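Local coordinates for Lmo2812 protein (Listeria monocytogenes EGD-e, PDB 5ZQA) that probably acts as a serine-type D-Ala-D-Ala carboxypeptidase, a penicillin-binding protein that trims the peptide stems of cell-wall peptidoglycan, at residues L73-V76 against E80-W83; V98-I103 against R107-R112; D113-M118 against L193-K198; S154-V159 against T175-L180; L225-T230 against Y235-T240. One frame throughout, in Å; residues are numbered along the deposited sequence.

Contact 1: L73-V76 against E80-W83; sequences LEAV and ELSW. With MG (magnesium ion), chain B.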
# COMPACT_ATOMS: atom_id res chain seq x y z
N LEU A 73 1.06 -11.27 6.61
CA LEU A 73 -0.13 -12.12 6.56
C LEU A 73 0.24 -13.57 6.19
O LEU A 73 -0.32 -14.52 6.76
CB LEU A 73 -1.14 -11.55 5.57
CG LEU A 73 -1.73 -10.22 6.06
CD1 LEU A 73 -2.48 -9.52 4.95
CD2 LEU A 73 -2.63 -10.44 7.26
N GLU A 74 1.20 -13.74 5.28
CA GLU A 74 1.73 -15.08 4.98
C GLU A 74 2.33 -15.73 6.23
O GLU A 74 2.07 -16.89 6.53
CB GLU A 74 2.81 -15.01 3.88
CG GLU A 74 2.28 -14.65 2.50
CD GLU A 74 1.56 -15.81 1.85
OE1 GLU A 74 2.24 -16.80 1.48
OE2 GLU A 74 0.31 -15.75 1.73
N ALA A 75 3.12 -14.96 6.97
CA ALA A 75 3.79 -15.49 8.17
C ALA A 75 2.78 -15.96 9.20
O ALA A 75 2.96 -17.02 9.81
CB ALA A 75 4.71 -14.43 8.77
N VAL A 76 1.71 -15.20 9.39
CA VAL A 76 0.72 -15.63 10.36
C VAL A 76 0.03 -16.92 9.88
O VAL A 76 -0.15 -17.85 10.66
CB VAL A 76 -0.32 -14.54 10.64
CG1 VAL A 76 -1.41 -15.07 11.59
CG2 VAL A 76 0.37 -13.30 11.23
N GLU A 80 4.26 -18.77 11.57
CA GLU A 80 5.61 -18.24 11.75
C GLU A 80 5.61 -16.90 12.49
O GLU A 80 6.67 -16.32 12.73
CB GLU A 80 6.30 -18.06 10.39
CG GLU A 80 6.57 -19.35 9.64
CD GLU A 80 6.86 -19.15 8.16
OE1 GLU A 80 6.71 -18.02 7.65
OE2 GLU A 80 7.23 -20.15 7.50
N LEU A 81 4.42 -16.41 12.82
CA LEU A 81 4.24 -15.10 13.43
C LEU A 81 2.90 -15.08 14.14
O LEU A 81 1.92 -15.61 13.62
CB LEU A 81 4.31 -13.99 12.37
CG LEU A 81 4.20 -12.53 12.81
CD1 LEU A 81 5.46 -12.07 13.52
CD2 LEU A 81 3.90 -11.62 11.62
N SER A 82 2.86 -14.50 15.34
CA SER A 82 1.61 -14.36 16.07
C SER A 82 1.20 -12.90 16.19
O SER A 82 2.04 -12.03 16.36
CB SER A 82 1.73 -14.99 17.46
OG SER A 82 1.92 -16.39 17.35
N TRP A 83 -0.11 -12.64 16.10
CA TRP A 83 -0.61 -11.29 16.19
C TRP A 83 -0.33 -10.62 17.54
O TRP A 83 -0.31 -9.39 17.64
CB TRP A 83 -2.12 -11.27 15.92
CG TRP A 83 -2.52 -11.49 14.49
CD1 TRP A 83 -3.28 -12.52 14.01
CD2 TRP A 83 -2.21 -10.66 13.37
NE1 TRP A 83 -3.46 -12.38 12.65
CE2 TRP A 83 -2.81 -11.25 12.24
CE3 TRP A 83 -1.48 -9.49 13.21
CZ2 TRP A 83 -2.70 -10.70 10.96
CZ3 TRP A 83 -1.38 -8.94 11.94
CH2 TRP A 83 -1.99 -9.55 10.83
MG MG B . 1.52 -18.78 1.09
O HOH W 1 -0.27 -17.86 0.46
O HOH W 2 0.44 -17.98 13.52
O HOH W 3 0.72 -18.93 3.07
O HOH W 4 2.50 -18.53 -0.73
O HOH W 5 3.17 -19.61 1.77
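Val76, on the last turn of helix 65-77, meets both Leu81 and Trp83 as the chain folds back past the helix end. Its CB lies 3.9 Å from Leu81 O. From there CG1, anti to the backbone N (chi1 176°), reaches the pyrrole side of the indole, 3.5 Å from Trp83 NE1. CG2 goes the other way: it sits over the six-membered ring of Trp83, 4.1 Å from the ring centroid and 19° off the normal, a CH-pi contact, and also lies 3.9 Å from Leu81 CD2. At the rim of the same ring, in its plane, Leu73 CD2 comes 3.7 Å from Trp83 CZ2. On the residue before Val76, Ala75 CB packs 3.6 Å from Leu81 CB. The backbone fixes this return: Glu80 N donates to Ala75 O at 2.8 Å, nearly straight (160°), and one water donates to both Val76 O and Leu81 O. Glu74 takes no part in the fold-back; its OE1 binds a magnesium ion at 2.1 Å, four waters complete the ligands present, and one of these waters donates to OE2, which also pairs with His189 NE2. Beyond the contact, Trp83 lies edge-to-face with Tyr115 of helix 111-120. The arrangement closes the C-terminal end of the helix that, near its start, carries Lys65 of the probable SxxK motif of penicillin-recognising serine enzymes.

Contact 2: V98-I103 against R107-R112; sequences VSLYAI and RTWSVR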
# COMPACT_ATOMS: atom_id res chain seq x y z
N VAL A 98 6.70 9.78 8.49
CA VAL A 98 5.55 9.47 9.33
C VAL A 98 5.90 8.31 10.24
O VAL A 98 6.47 7.31 9.81
CB VAL A 98 4.31 9.12 8.47
CG1 VAL A 98 3.18 8.59 9.33
CG2 VAL A 98 3.85 10.35 7.68
N SER A 99 5.57 8.46 11.52
CA SER A 99 5.89 7.40 12.46
C SER A 99 4.88 7.28 13.58
O SER A 99 4.26 8.27 14.03
CB SER A 99 7.30 7.61 13.03
OG SER A 99 7.27 8.39 14.21
N LEU A 100 4.70 6.05 14.02
CA LEU A 100 3.79 5.75 15.11
C LEU A 100 4.34 6.28 16.41
O LEU A 100 3.59 6.78 17.25
CB LEU A 100 3.56 4.23 15.19
CG LEU A 100 2.63 3.72 16.29
CD1 LEU A 100 1.25 4.36 16.20
CD2 LEU A 100 2.52 2.20 16.25
N TYR A 101 5.66 6.18 16.59
CA TYR A 101 6.25 6.63 17.85
C TYR A 101 6.06 8.13 18.04
O TYR A 101 5.79 8.57 19.16
CB TYR A 101 7.74 6.29 17.91
CG TYR A 101 8.36 6.67 19.23
CD1 TYR A 101 8.25 5.85 20.33
CD2 TYR A 101 9.04 7.87 19.37
CE1 TYR A 101 8.80 6.19 21.54
CE2 TYR A 101 9.61 8.22 20.57
CZ TYR A 101 9.48 7.38 21.66
OH TYR A 101 10.04 7.73 22.87
N ALA A 102 6.19 8.91 16.97
CA ALA A 102 6.15 10.37 17.10
C ALA A 102 4.83 10.83 17.70
O ALA A 102 4.82 11.75 18.52
CB ALA A 102 6.38 11.04 15.74
N ILE A 103 3.73 10.19 17.33
CA ILE A 103 2.43 10.66 17.81
C ILE A 103 1.93 9.94 19.07
O ILE A 103 0.93 10.34 19.65
CB ILE A 103 1.35 10.55 16.71
CG1 ILE A 103 1.08 9.09 16.34
CG2 ILE A 103 1.75 11.36 15.48
CD1 ILE A 103 -0.15 8.89 15.48
N ARG A 107 6.86 2.79 22.70
CA ARG A 107 7.86 2.03 21.95
C ARG A 107 7.37 0.64 21.56
O ARG A 107 7.70 0.15 20.48
CB ARG A 107 9.14 1.92 22.78
CG ARG A 107 10.26 1.12 22.14
CD ARG A 107 10.79 1.82 20.91
NE ARG A 107 11.36 3.13 21.24
CZ ARG A 107 11.58 4.09 20.35
NH1 ARG A 107 11.26 3.91 19.07
NH2 ARG A 107 12.11 5.25 20.74
N THR A 108 6.58 0.02 22.42
CA THR A 108 6.29 -1.41 22.29
C THR A 108 4.83 -1.67 21.92
O THR A 108 3.93 -1.23 22.62
CB THR A 108 6.63 -2.13 23.60
OG1 THR A 108 8.00 -1.88 23.92
CG2 THR A 108 6.40 -3.65 23.48
N TRP A 109 4.62 -2.40 20.82
CA TRP A 109 3.28 -2.64 20.26
C TRP A 109 3.13 -4.07 19.81
O TRP A 109 4.10 -4.72 19.44
CB TRP A 109 3.03 -1.74 19.04
CG TRP A 109 3.04 -0.28 19.35
CD1 TRP A 109 4.13 0.51 19.54
CD2 TRP A 109 1.89 0.56 19.51
NE1 TRP A 109 3.73 1.80 19.82
CE2 TRP A 109 2.36 1.85 19.81
CE3 TRP A 109 0.51 0.34 19.44
CZ2 TRP A 109 1.51 2.93 20.02
CZ3 TRP A 109 -0.34 1.41 19.65
CH2 TRP A 109 0.16 2.69 19.93
N SER A 110 1.89 -4.55 19.79
CA SER A 110 1.60 -5.86 19.23
C SER A 110 1.77 -5.85 17.71
O SER A 110 1.63 -4.80 17.07
CB SER A 110 0.19 -6.32 19.58
OG SER A 110 -0.78 -5.54 18.91
N VAL A 111 2.08 -7.01 17.15
CA VAL A 111 2.15 -7.17 15.70
C VAL A 111 0.85 -6.71 15.04
O VAL A 111 0.87 -6.04 14.00
CB VAL A 111 2.47 -8.64 15.33
CG1 VAL A 111 2.20 -8.91 13.87
CG2 VAL A 111 3.93 -8.95 15.72
N ARG A 112 -0.29 -7.04 15.65
CA ARG A 112 -1.58 -6.56 15.17
C ARG A 112 -1.60 -5.04 15.04
O ARG A 112 -1.96 -4.49 13.99
CB ARG A 112 -2.70 -7.02 16.10
CG ARG A 112 -4.04 -6.32 15.90
CD ARG A 112 -4.62 -6.54 14.51
NE ARG A 112 -4.97 -7.94 14.29
CZ ARG A 112 -5.36 -8.44 13.13
NH1 ARG A 112 -5.45 -7.66 12.05
NH2 ARG A 112 -5.64 -9.74 13.05
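At the N-cap of helix 100-104, which brings Leu100 and Tyr101 against Trp109 and Arg107, Ser99 OG accepts from Ala102 N at 3.0 Å. The carboxylate of Asp125 adds to this cap, pairing with the backbone N of Leu100 and of Tyr101, so the first turn is tied down by two residues. Across the contact the meeting is through faces. The Arg107 guanidinium lies flat on the Tyr101 ring, the planes 8° apart and the centres separated by 4.0 Å, a stacked cation-pi pair. It is displaced toward the CD1-CE1 side of the ring: NH2 is 3.5 Å from Tyr101 CZ and as close to CE1, whereas NH1 comes nearest to Tyr101 CD1, at 3.8 Å. Bends in the arginine chain at chi2 and chi3 fold the guanidinium back over the ring. Leu100 and Trp109 come from opposite directions, the leucine methyl onto the indole face. CD2 of Leu100 stands over the five-membered ring of Trp109, 3.6 Å from its centroid and 13° off the normal, while Leu100 CG lies 4.0 Å from Trp109 CZ2. A hydrogen bond from the indole NE1 to Lys106 O, in the intervening turn, probably limits its rotation. Leu100 also packs on Ala117 and Trp109 on Leu114, both of helix 111-120. Strand 108-110 pairs with strand 86-88 and then runs straight into that helix, with Ser110 OG capping its start. The helix leads on to Ser122 and Asn124, the probable SxN motif of a penicillin-recognising active site.

Contact 3: D113-M118 against L193-K198; sequences DLYSAM and LETTSK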
# COMPACT_ATOMS: atom_id res chain seq x y z
N ASP A 113 -1.18 -4.35 16.10
CA ASP A 113 -1.25 -2.90 16.11
C ASP A 113 -0.23 -2.29 15.14
O ASP A 113 -0.50 -1.26 14.52
CB ASP A 113 -1.03 -2.34 17.51
CG ASP A 113 -2.25 -2.50 18.40
OD1 ASP A 113 -3.34 -2.86 17.91
OD2 ASP A 113 -2.12 -2.21 19.61
N LEU A 114 0.93 -2.93 15.00
CA LEU A 114 1.94 -2.45 14.05
C LEU A 114 1.44 -2.58 12.62
O LEU A 114 1.60 -1.67 11.81
CB LEU A 114 3.24 -3.22 14.23
CG LEU A 114 3.94 -2.98 15.57
CD1 LEU A 114 5.06 -4.00 15.73
CD2 LEU A 114 4.50 -1.57 15.63
N TYR A 115 0.84 -3.73 12.32
CA TYR A 115 0.20 -3.96 11.02
C TYR A 115 -0.90 -2.92 10.75
O TYR A 115 -0.94 -2.33 9.66
CB TYR A 115 -0.33 -5.40 11.00
CG TYR A 115 -1.30 -5.76 9.90
CD1 TYR A 115 -2.67 -5.69 10.11
CD2 TYR A 115 -0.84 -6.25 8.69
CE1 TYR A 115 -3.57 -6.04 9.12
CE2 TYR A 115 -1.73 -6.62 7.69
CZ TYR A 115 -3.09 -6.50 7.92
OH TYR A 115 -3.99 -6.86 6.94
N SER A 116 -1.76 -2.66 11.73
CA SER A 116 -2.78 -1.64 11.55
C SER A 116 -2.17 -0.26 11.31
O SER A 116 -2.62 0.46 10.42
CB SER A 116 -3.70 -1.56 12.77
OG SER A 116 -4.37 -2.80 12.97
N ALA A 117 -1.15 0.10 12.09
CA ALA A 117 -0.52 1.42 11.95
C ALA A 117 0.14 1.58 10.58
O ALA A 117 0.02 2.62 9.94
CB ALA A 117 0.50 1.64 13.07
N MET A 118 0.82 0.53 10.13
CA MET A 118 1.43 0.55 8.81
C MET A 118 0.40 0.81 7.72
O MET A 118 0.60 1.68 6.86
CB MET A 118 2.15 -0.78 8.58
CG MET A 118 2.71 -0.96 7.20
SD MET A 118 3.62 -2.51 7.07
CE MET A 118 2.27 -3.68 6.93
N LEU A 193 -8.79 -6.19 3.56
CA LEU A 193 -9.77 -5.13 3.35
C LEU A 193 -10.55 -4.83 4.63
O LEU A 193 -11.13 -3.76 4.76
CB LEU A 193 -10.71 -5.51 2.21
CG LEU A 193 -10.01 -5.80 0.88
CD1 LEU A 193 -11.04 -6.26 -0.14
CD2 LEU A 193 -9.29 -4.57 0.38
N GLU A 194 -10.57 -5.77 5.58
CA GLU A 194 -11.19 -5.51 6.87
C GLU A 194 -10.47 -4.37 7.58
O GLU A 194 -11.11 -3.60 8.31
CB GLU A 194 -11.19 -6.78 7.74
CG GLU A 194 -12.12 -7.86 7.18
CD GLU A 194 -12.03 -9.20 7.92
OE1 GLU A 194 -11.57 -9.22 9.08
OE2 GLU A 194 -12.43 -10.22 7.33
N THR A 195 -9.17 -4.23 7.35
CA THR A 195 -8.40 -3.15 7.96
C THR A 195 -8.42 -1.90 7.09
O THR A 195 -8.67 -0.80 7.58
CB THR A 195 -6.94 -3.58 8.25
OG1 THR A 195 -6.92 -4.67 9.18
CG2 THR A 195 -6.13 -2.43 8.84
N THR A 196 -8.21 -2.07 5.78
CA THR A 196 -8.07 -0.91 4.90
C THR A 196 -9.39 -0.20 4.64
O THR A 196 -9.39 0.93 4.15
CB THR A 196 -7.42 -1.29 3.54
OG1 THR A 196 -8.23 -2.24 2.84
CG2 THR A 196 -6.02 -1.88 3.76
N SER A 197 -10.51 -0.82 4.99
CA SER A 197 -11.81 -0.16 4.80
C SER A 197 -12.20 0.72 5.98
O SER A 197 -13.21 1.41 5.92
CB SER A 197 -12.91 -1.20 4.57
OG SER A 197 -13.08 -1.99 5.73
N LYS A 198 -11.40 0.70 7.05
CA LYS A 198 -11.75 1.45 8.26
C LYS A 198 -11.19 2.88 8.26
O LYS A 198 -9.98 3.08 8.18
CB LYS A 198 -11.25 0.70 9.50
CG LYS A 198 -11.96 -0.62 9.79
CD LYS A 198 -11.40 -1.23 11.07
CE LYS A 198 -12.14 -2.50 11.46
NZ LYS A 198 -11.55 -3.13 12.67
O HOH W 6 -6.59 -7.01 7.93
O HOH W 7 -5.84 -4.71 11.71
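The backbones of helix 111-120 and the short helix 192-196 come nearest at Ser116 and Thr195, whose CA atoms are 6.8 Å apart. This is a water-mediated helix-helix contact within the penicillin-binding fold, joining a helix that packs on helix 65-77 to one that lies against strand 222-230. The CB of Thr195 points toward the longer helix, and this residue does all the touching from its side. Its CG2, anti to the backbone N, faces the Ser116 backbone, 4.4 Å from Ser116 CA. The same rotamer (chi1 -62°) swings OG1 toward the Tyr115 ring, where it approaches the edge near the ring plane, 3.6 Å from Tyr115 CE1. Two waters then grip the threonine hydroxyl. One lies 2.7 Å from Thr195 OG1 and links it to Tyr115 OH; the other is 2.8 Å from Thr195 OG1 and leads to Ser116 OG. Both waters sit at the edge of the Tyr115 ring, in its plane, so the phenol is framed by polar atoms along one border. Ser116 OG has a stronger partner in Arg112 O, one helical turn back, which probably helps to fix its direction. Tyr115 also packs on Leu73, and so connects this interface to helix 65-77. In the last turn of the short helix, Leu193 O accepts twice: from Ser197 N at 3.0 Å and, in the carbonyl plane, from Ser197 OG at 2.8 Å.

Contact 4: S154-V159 against T175-L180; sequences SKTTFV and TKDLFL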
# COMPACT_ATOMS: atom_id res chain seq x y z
N SER A 154 10.49 -7.42 -13.89
CA SER A 154 11.81 -6.96 -13.51
C SER A 154 11.88 -5.45 -13.30
O SER A 154 12.92 -4.93 -12.88
CB SER A 154 12.84 -7.38 -14.56
OG SER A 154 12.56 -6.73 -15.79
N LYS A 155 10.79 -4.73 -13.56
CA LYS A 155 10.79 -3.29 -13.35
C LYS A 155 10.53 -2.92 -11.89
O LYS A 155 10.71 -1.76 -11.51
CB LYS A 155 9.76 -2.61 -14.24
CG LYS A 155 10.15 -2.64 -15.70
CD LYS A 155 9.12 -1.96 -16.57
CE LYS A 155 9.53 -2.03 -18.04
NZ LYS A 155 8.59 -1.28 -18.92
N THR A 156 10.09 -3.88 -11.09
CA THR A 156 9.85 -3.63 -9.66
C THR A 156 11.06 -3.97 -8.80
O THR A 156 11.63 -5.05 -8.95
CB THR A 156 8.65 -4.44 -9.15
OG1 THR A 156 7.46 -3.96 -9.79
CG2 THR A 156 8.48 -4.30 -7.62
N THR A 157 11.45 -3.05 -7.92
CA THR A 157 12.42 -3.34 -6.87
C THR A 157 12.03 -2.64 -5.57
O THR A 157 11.77 -1.44 -5.56
CB THR A 157 13.87 -2.93 -7.23
OG1 THR A 157 13.87 -1.60 -7.74
CG2 THR A 157 14.47 -3.85 -8.28
N PHE A 158 11.97 -3.42 -4.50
CA PHE A 158 11.75 -2.91 -3.15
C PHE A 158 13.09 -2.71 -2.46
O PHE A 158 14.02 -3.48 -2.68
CB PHE A 158 10.88 -3.88 -2.34
CG PHE A 158 9.52 -4.11 -2.93
CD1 PHE A 158 8.53 -3.15 -2.80
CD2 PHE A 158 9.22 -5.29 -3.61
CE1 PHE A 158 7.27 -3.34 -3.34
CE2 PHE A 158 7.96 -5.48 -4.16
CZ PHE A 158 6.98 -4.50 -4.02
N VAL A 159 13.17 -1.69 -1.61
CA VAL A 159 14.44 -1.38 -0.94
C VAL A 159 14.33 -1.43 0.58
O VAL A 159 15.35 -1.45 1.27
CB VAL A 159 14.99 0.02 -1.37
CG1 VAL A 159 15.22 0.08 -2.89
CG2 VAL A 159 14.06 1.15 -0.94
N THR A 175 2.44 0.73 -12.88
CA THR A 175 1.04 0.48 -12.55
C THR A 175 0.67 -0.97 -12.80
O THR A 175 -0.13 -1.54 -12.07
CB THR A 175 0.03 1.36 -13.32
OG1 THR A 175 -0.01 0.99 -14.70
CG2 THR A 175 0.36 2.83 -13.16
N LYS A 176 1.26 -1.57 -13.83
CA LYS A 176 0.98 -2.97 -14.14
C LYS A 176 1.43 -3.89 -12.99
O LYS A 176 0.68 -4.77 -12.56
CB LYS A 176 1.65 -3.38 -15.45
CG LYS A 176 1.00 -2.78 -16.68
CD LYS A 176 1.67 -3.30 -17.95
CE LYS A 176 0.84 -2.96 -19.18
NZ LYS A 176 -0.53 -3.54 -19.13
N ASP A 177 2.64 -3.68 -12.47
CA ASP A 177 3.12 -4.52 -11.38
C ASP A 177 2.36 -4.25 -10.07
O ASP A 177 2.10 -5.17 -9.30
CB ASP A 177 4.61 -4.29 -11.17
CG ASP A 177 5.48 -5.13 -12.09
OD1 ASP A 177 5.00 -6.13 -12.66
OD2 ASP A 177 6.67 -4.79 -12.20
N LEU A 178 2.00 -2.99 -9.83
CA LEU A 178 1.25 -2.65 -8.63
C LEU A 178 -0.16 -3.27 -8.66
O LEU A 178 -0.67 -3.70 -7.63
CB LEU A 178 1.18 -1.13 -8.45
CG LEU A 178 2.52 -0.49 -8.08
CD1 LEU A 178 2.40 1.01 -8.18
CD2 LEU A 178 2.97 -0.91 -6.67
N PHE A 179 -0.77 -3.34 -9.84
CA PHE A 179 -2.03 -4.06 -9.98
C PHE A 179 -1.88 -5.53 -9.58
O PHE A 179 -2.71 -6.07 -8.85
CB PHE A 179 -2.57 -3.97 -11.41
CG PHE A 179 -3.66 -4.96 -11.72
CD1 PHE A 179 -4.83 -4.97 -10.97
CD2 PHE A 179 -3.51 -5.88 -12.73
CE1 PHE A 179 -5.83 -5.88 -11.23
CE2 PHE A 179 -4.52 -6.81 -13.00
CZ PHE A 179 -5.68 -6.80 -12.25
N LEU A 180 -0.81 -6.17 -10.05
CA LEU A 180 -0.57 -7.57 -9.75
C LEU A 180 -0.36 -7.79 -8.26
O LEU A 180 -0.94 -8.71 -7.68
CB LEU A 180 0.64 -8.08 -10.53
CG LEU A 180 0.96 -9.57 -10.35
CD1 LEU A 180 -0.28 -10.44 -10.53
CD2 LEU A 180 2.03 -9.97 -11.33
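Thr156 and Asp177 make the tight centre of this contact, while the residues beside them stand well apart. Thr156 OG1 donates to Asp177 OD2 at 2.7 Å, meeting the oxygen from above the carboxylate plane, 38° out of it. The two side chains run antiparallel and overlap alongside, which also brings Thr156 OG1 to 3.2 Å from Asp177 CB; with chi1 at -66° the hydroxyl sits beside its own backbone N and faces the helix. The bond has company: Ser153 OG pairs with the same Asp177 OD2, and Ser173 OG pairs with Thr156 OG1. Two hydroxyls thus bond to OD2 and a third backs Thr156, which probably helps to stabilise the negative charge. The helix here is the first turn of 175-188, which packs through Thr175, Leu178 and Phe179 on strand 246-255 of the antiparallel five-stranded sheet; the contact thus ties the loop after helix 139-150 to a helix covering that sheet, away from the annotated sites. Thr174, just before the helix, bonds to Asp177 N through its OG1. The margins are looser. Phe158 and Leu178 come no closer than 6.0 Å across the segments, and Phe158 rests instead on Ile60. On the exposed side Lys155 passes only its CB near the aspartate, 4.3 Å from Asp177 OD2, then runs out fully extended until NZ reaches the backbone carbonyl of Asp55.

Contact 5: L225-T230 against Y235-T240; sequences LKTGFT and YCFIGT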
# COMPACT_ATOMS: atom_id res chain seq x y z
N LEU A 225 -7.05 1.08 -1.06
CA LEU A 225 -6.13 0.17 -0.42
C LEU A 225 -4.96 0.86 0.31
O LEU A 225 -4.65 0.52 1.45
CB LEU A 225 -5.57 -0.79 -1.48
CG LEU A 225 -4.88 -2.08 -1.04
CD1 LEU A 225 -5.81 -2.94 -0.18
CD2 LEU A 225 -4.44 -2.86 -2.28
N LYS A 226 -4.27 1.78 -0.35
CA LYS A 226 -3.07 2.36 0.27
C LYS A 226 -2.60 3.64 -0.41
O LYS A 226 -2.53 3.70 -1.64
CB LYS A 226 -1.92 1.34 0.25
CG LYS A 226 -0.66 1.78 1.02
CD LYS A 226 -0.84 1.66 2.53
CE LYS A 226 0.27 2.36 3.29
NZ LYS A 226 0.13 3.86 3.23
N THR A 227 -2.22 4.63 0.39
CA THR A 227 -1.62 5.88 -0.08
C THR A 227 -0.10 5.84 -0.06
O THR A 227 0.50 5.00 0.62
CB THR A 227 -2.04 7.07 0.79
OG1 THR A 227 -1.65 6.81 2.15
CG2 THR A 227 -3.54 7.29 0.75
N GLY A 228 0.51 6.78 -0.77
CA GLY A 228 1.94 7.04 -0.63
C GLY A 228 2.21 8.51 -0.91
O GLY A 228 1.46 9.14 -1.66
N PHE A 229 3.26 9.06 -0.31
CA PHE A 229 3.72 10.40 -0.66
C PHE A 229 5.16 10.65 -0.29
O PHE A 229 5.55 10.46 0.86
CB PHE A 229 2.89 11.49 0.00
CG PHE A 229 3.54 12.84 -0.08
CD1 PHE A 229 3.64 13.49 -1.30
CD2 PHE A 229 4.12 13.42 1.04
CE1 PHE A 229 4.27 14.71 -1.40
CE2 PHE A 229 4.75 14.65 0.95
CZ PHE A 229 4.82 15.29 -0.27
N THR A 230 5.94 11.09 -1.28
CA THR A 230 7.19 11.83 -1.08
C THR A 230 7.26 12.92 -2.15
O THR A 230 6.49 12.89 -3.10
CB THR A 230 8.45 10.97 -1.21
OG1 THR A 230 8.51 10.42 -2.53
CG2 THR A 230 8.46 9.85 -0.18
N TYR A 235 2.00 12.44 -4.96
CA TYR A 235 0.90 11.86 -4.19
C TYR A 235 0.34 10.64 -4.91
O TYR A 235 -0.09 10.73 -6.06
CB TYR A 235 -0.18 12.92 -3.94
CG TYR A 235 0.27 13.98 -2.97
CD1 TYR A 235 0.93 15.12 -3.41
CD2 TYR A 235 0.05 13.83 -1.60
CE1 TYR A 235 1.36 16.09 -2.52
CE2 TYR A 235 0.47 14.80 -0.70
CZ TYR A 235 1.12 15.92 -1.17
OH TYR A 235 1.55 16.89 -0.28
N CYS A 236 0.34 9.51 -4.21
CA CYS A 236 0.02 8.22 -4.81
C CYS A 236 -1.13 7.55 -4.10
O CYS A 236 -1.33 7.74 -2.91
CB CYS A 236 1.24 7.30 -4.78
SG CYS A 236 2.72 7.96 -5.62
N PHE A 237 -1.89 6.73 -4.82
CA PHE A 237 -2.96 5.96 -4.19
C PHE A 237 -3.31 4.74 -5.01
O PHE A 237 -3.53 4.84 -6.22
CB PHE A 237 -4.21 6.82 -3.97
CG PHE A 237 -5.33 6.10 -3.24
CD1 PHE A 237 -5.14 5.64 -1.95
CD2 PHE A 237 -6.56 5.90 -3.84
CE1 PHE A 237 -6.16 4.98 -1.26
CE2 PHE A 237 -7.59 5.24 -3.15
CZ PHE A 237 -7.38 4.78 -1.88
N ILE A 238 -3.37 3.58 -4.35
CA ILE A 238 -3.96 2.38 -4.92
C ILE A 238 -5.34 2.23 -4.31
O ILE A 238 -5.48 2.12 -3.10
CB ILE A 238 -3.11 1.13 -4.66
CG1 ILE A 238 -1.77 1.25 -5.38
CG2 ILE A 238 -3.83 -0.13 -5.17
CD1 ILE A 238 -0.78 0.13 -5.08
N GLY A 239 -6.36 2.29 -5.16
CA GLY A 239 -7.73 2.13 -4.72
C GLY A 239 -8.30 0.79 -5.13
O GLY A 239 -7.85 0.20 -6.11
N THR A 240 -9.29 0.30 -4.39
CA THR A 240 -10.02 -0.87 -4.84
C THR A 240 -11.47 -0.76 -4.37
O THR A 240 -11.75 -0.21 -3.29
CB THR A 240 -9.36 -2.19 -4.37
OG1 THR A 240 -10.03 -3.30 -4.99
CG2 THR A 240 -9.40 -2.35 -2.85
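Ile238 O is gripped twice, by Leu225 N at 2.8 Å and by Lys226 N at 3.0 Å: two residues of one strand face a single residue of the other, a classic beta bulge. Ile238 N returns a nearly straight bond (170°) to Lys226 O, and Gly228 and Cys236 exchange a further pair, with Gly228 N meeting Cys236 O from above its carbonyl plane. The antiparallel ladder thus runs through two hydrogen-bonded pairs. Lys226 curls back so that NZ donates to its neighbour's carbonyl, Thr227 O, at 2.9 Å, and reaches Ser122 OG. Beside the bulge, Leu225 CD2 lies alongside Ile238, 4.0 Å from Ile238 CG2. On the face opposite Lys226 and Ile238, Thr227 CG2 packs 3.5 Å from Phe237 CD1. At the turn end Phe229 and Tyr235 form an offset stack, centroids 4.1 Å apart and planes at 16°, with Phe229 CD1 over the centre of the tyrosine ring. The hairpin presents Lys226, Thr227 and Gly228, the probable KTG motif lining the active-site cleft of penicillin-recognising enzymes, where Lys226 is predicted to bind substrate beside Ser62 and Ser122.

How the contacts relate
Contact 5, whose centre is about 6 Å from that of the chain, is the deepest: a backbone ladder in the central sheet. Contacts 1 and 2 lie about 18 Å out and rely on methyl-to-indole packing, with a stacked arginine in contact 2. Both meet helix 111-120, and Trp83 O probably accepts from Arg112 N between them. Contact 3 uses the same helix, touching contact 1 through Tyr115 and contact 2 through Leu114 and Ala117, but is bridged by water. It reaches contact 5 where Leu193 and Thr196 pack on Leu225. Contact 4, a single buried hydroxyl-carboxylate bond, meets contact 5 through Leu178 and Ile238.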